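Local coordinates for tRNA (guanine(9)-N1)-methyltransferase (Schizosaccharomyces pombe, PDB 4JWG), which transfers a methyl group from S-adenosyl-L-methionine to N1 of guanosine 9 in cytoplasmic tRNA, at residues S29-V34 with L130-I135. Residues are numbered along the deposited sequence; the frame is centred on the assembly and turned at random.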
loop_
_atom_site.group_PDB
_atom_site.type_symbol
_atom_site.label_atom_id
_atom_site.label_comp_id
_atom_site.label_asym_id
_atom_site.label_seq_id
_atom_site.Cartn_x
_atom_site.Cartn_y
_atom_site.Cartn_z
ATOM N N SER A 29 -11.122 -7.226 7.972
ATOM C CA SER A 29 -11.306 -7.657 6.600
ATOM C C SER A 29 -10.378 -8.821 6.251
ATOM O O SER A 29 -9.274 -8.920 6.790
ATOM C CB SER A 29 -11.073 -6.478 5.660
ATOM O OG SER A 29 -10.926 -6.904 4.304
ATOM N N SER A 30 -10.825 -9.682 5.332
ATOM C CA SER A 30 -10.004 -10.782 4.780
ATOM C C SER A 30 -8.936 -10.277 3.837
ATOM O O SER A 30 -7.962 -10.979 3.586
ATOM C CB SER A 30 -10.851 -11.735 3.947
ATOM O OG SER A 30 -11.948 -12.137 4.692
ATOM N N ILE A 31 -9.143 -9.091 3.273
ATOM C CA ILE A 31 -8.239 -8.567 2.254
ATOM C C ILE A 31 -6.835 -8.415 2.804
ATOM O O ILE A 31 -6.650 -8.022 3.967
ATOM C CB ILE A 31 -8.696 -7.220 1.757
ATOM C CG1 ILE A 31 -10.034 -7.355 1.084
ATOM C CG2 ILE A 31 -7.725 -6.663 0.744
ATOM C CD1 ILE A 31 -10.674 -6.022 0.781
ATOM N N ARG A 32 -5.846 -8.713 1.968
ATOM C CA ARG A 32 -4.460 -8.488 2.353
ATOM C C ARG A 32 -3.821 -7.402 1.520
ATOM O O ARG A 32 -4.039 -7.306 0.316
ATOM C CB ARG A 32 -3.680 -9.790 2.320
ATOM C CG ARG A 32 -4.245 -10.802 3.335
ATOM C CD ARG A 32 -4.213 -12.199 2.777
ATOM N NE ARG A 32 -5.176 -12.336 1.693
ATOM C CZ ARG A 32 -5.259 -13.390 0.890
ATOM N NH1 ARG A 32 -4.432 -14.400 1.064
ATOM N NH2 ARG A 32 -6.170 -13.432 -0.081
ATOM N N ILE A 33 -3.055 -6.552 2.177
ATOM C CA ILE A 33 -2.430 -5.467 1.481
ATOM C C ILE A 33 -0.959 -5.558 1.720
ATOM O O ILE A 33 -0.535 -5.735 2.865
ATOM C CB ILE A 33 -3.003 -4.090 1.925
ATOM C CG1 ILE A 33 -4.507 -3.992 1.566
ATOM C CG2 ILE A 33 -2.179 -2.912 1.313
ATOM C CD1 ILE A 33 -5.205 -2.617 1.854
ATOM N N VAL A 34 -0.187 -5.432 0.639
ATOM C CA VAL A 34 1.239 -5.725 0.623
ATOM C C VAL A 34 1.965 -4.449 0.270
ATOM O O VAL A 34 1.612 -3.760 -0.687
ATOM C CB VAL A 34 1.552 -6.838 -0.433
ATOM C CG1 VAL A 34 3.056 -6.987 -0.726
ATOM C CG2 VAL A 34 0.925 -8.170 -0.014
ATOM N N LEU A 130 -13.062 -3.340 -3.995
ATOM C CA LEU A 130 -12.081 -4.301 -3.560
ATOM C C LEU A 130 -12.782 -5.618 -3.182
ATOM O O LEU A 130 -13.807 -5.598 -2.502
ATOM C CB LEU A 130 -11.326 -3.759 -2.333
ATOM C CG LEU A 130 -10.711 -2.353 -2.380
ATOM C CD1 LEU A 130 -10.159 -1.985 -1.022
ATOM C CD2 LEU A 130 -9.640 -2.267 -3.468
ATOM N N ASP A 131 -12.230 -6.754 -3.596
ATOM C CA ASP A 131 -12.802 -8.052 -3.249
ATOM C C ASP A 131 -12.070 -8.659 -2.051
ATOM O O ASP A 131 -10.843 -8.547 -1.953
ATOM C CB ASP A 131 -12.736 -9.006 -4.445
ATOM C CG ASP A 131 -13.297 -8.387 -5.738
ATOM O OD1 ASP A 131 -14.390 -7.787 -5.685
ATOM O OD2 ASP A 131 -12.648 -8.510 -6.807
ATOM N N GLU A 132 -12.827 -9.306 -1.163
ATOM C CA GLU A 132 -12.321 -9.850 0.100
ATOM C C GLU A 132 -11.245 -10.930 -0.082
ATOM O O GLU A 132 -10.377 -11.106 0.788
ATOM C CB GLU A 132 -13.484 -10.391 0.971
ATOM C CG GLU A 132 -14.369 -9.334 1.662
ATOM C CD GLU A 132 -13.626 -8.529 2.765
ATOM O OE1 GLU A 132 -13.099 -9.162 3.727
ATOM O OE2 GLU A 132 -13.593 -7.264 2.676
ATOM N N ASP A 133 -11.309 -11.648 -1.205
ATOM C CA ASP A 133 -10.346 -12.724 -1.516
ATOM C C ASP A 133 -9.025 -12.275 -2.202
ATOM O O ASP A 133 -8.153 -13.133 -2.474
ATOM C CB ASP A 133 -11.020 -13.848 -2.358
ATOM C CG ASP A 133 -11.552 -13.341 -3.703
ATOM O OD1 ASP A 133 -12.345 -12.369 -3.697
ATOM O OD2 ASP A 133 -11.166 -13.896 -4.767
ATOM N N LYS A 134 -8.865 -10.972 -2.478
ATOM C CA LYS A 134 -7.728 -10.498 -3.272
ATOM C C LYS A 134 -6.628 -9.895 -2.427
ATOM O O LYS A 134 -6.788 -9.700 -1.216
ATOM C CB LYS A 134 -8.167 -9.492 -4.325
ATOM C CG LYS A 134 -9.053 -10.081 -5.389
ATOM C CD LYS A 134 -8.265 -10.535 -6.612
ATOM C CE LYS A 134 -9.168 -11.174 -7.667
ATOM N NZ LYS A 134 -10.607 -10.683 -7.619
ATOM N N ILE A 135 -5.507 -9.622 -3.093
ATOM C CA ILE A 135 -4.288 -9.171 -2.466
ATOM C C ILE A 135 -3.787 -7.987 -3.258
ATOM O O ILE A 135 -3.403 -8.116 -4.423
ATOM C CB ILE A 135 -3.203 -10.265 -2.456
ATOM C CG1 ILE A 135 -3.718 -11.523 -1.748
ATOM C CG2 ILE A 135 -1.928 -9.783 -1.770
ATOM C CD1 ILE A 135 -2.894 -12.739 -2.072
#
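In the parallel sheet of this SPOUT-class methyltransferase domain, strands 32-36 and 135-139 start side by side, and Arg-32 bridges to Ile-135 where a type I turn, Asp-131 to Lys-134, delivers the second strand. The pairing opens with a weak hydrogen bond from Arg-32 N to Lys-134 O (3.5 Å), followed by a CA-H...O contact of Ile-135 CA with Arg-32 O. On the same face of the sheet, the Arg-32 chain bends at chi2 (142°) and chi3, laying one guanidinium face over Ile-135 CG1, which lies 3.5 Å from NH2 and toward the rim of the group; NH1 is hydrogen-bonded to Gln-112. Farther along, Val-34 CG2 meets Ile-135 CG2. Before the strand, Ile-31 runs its CG1 branch past Asp-131 O and brings CD1 to 3.9 Å from Leu-130 CB, in a buried patch that Leu-192 and Leu-188 of helix 181-194 help to line. At the turn, Glu-132 folds back at chi2 (-67°), so that its carboxylate faces the serines: OE1 accepts from Ser-30 N at 2.8 Å on its syn side. Ser-29 OG closes an ST turn by accepting from Ile-31 N at 3.0 Å, and donates to Glu-132 OE2 at 3.1 Å, 27° out of the carboxylate plane.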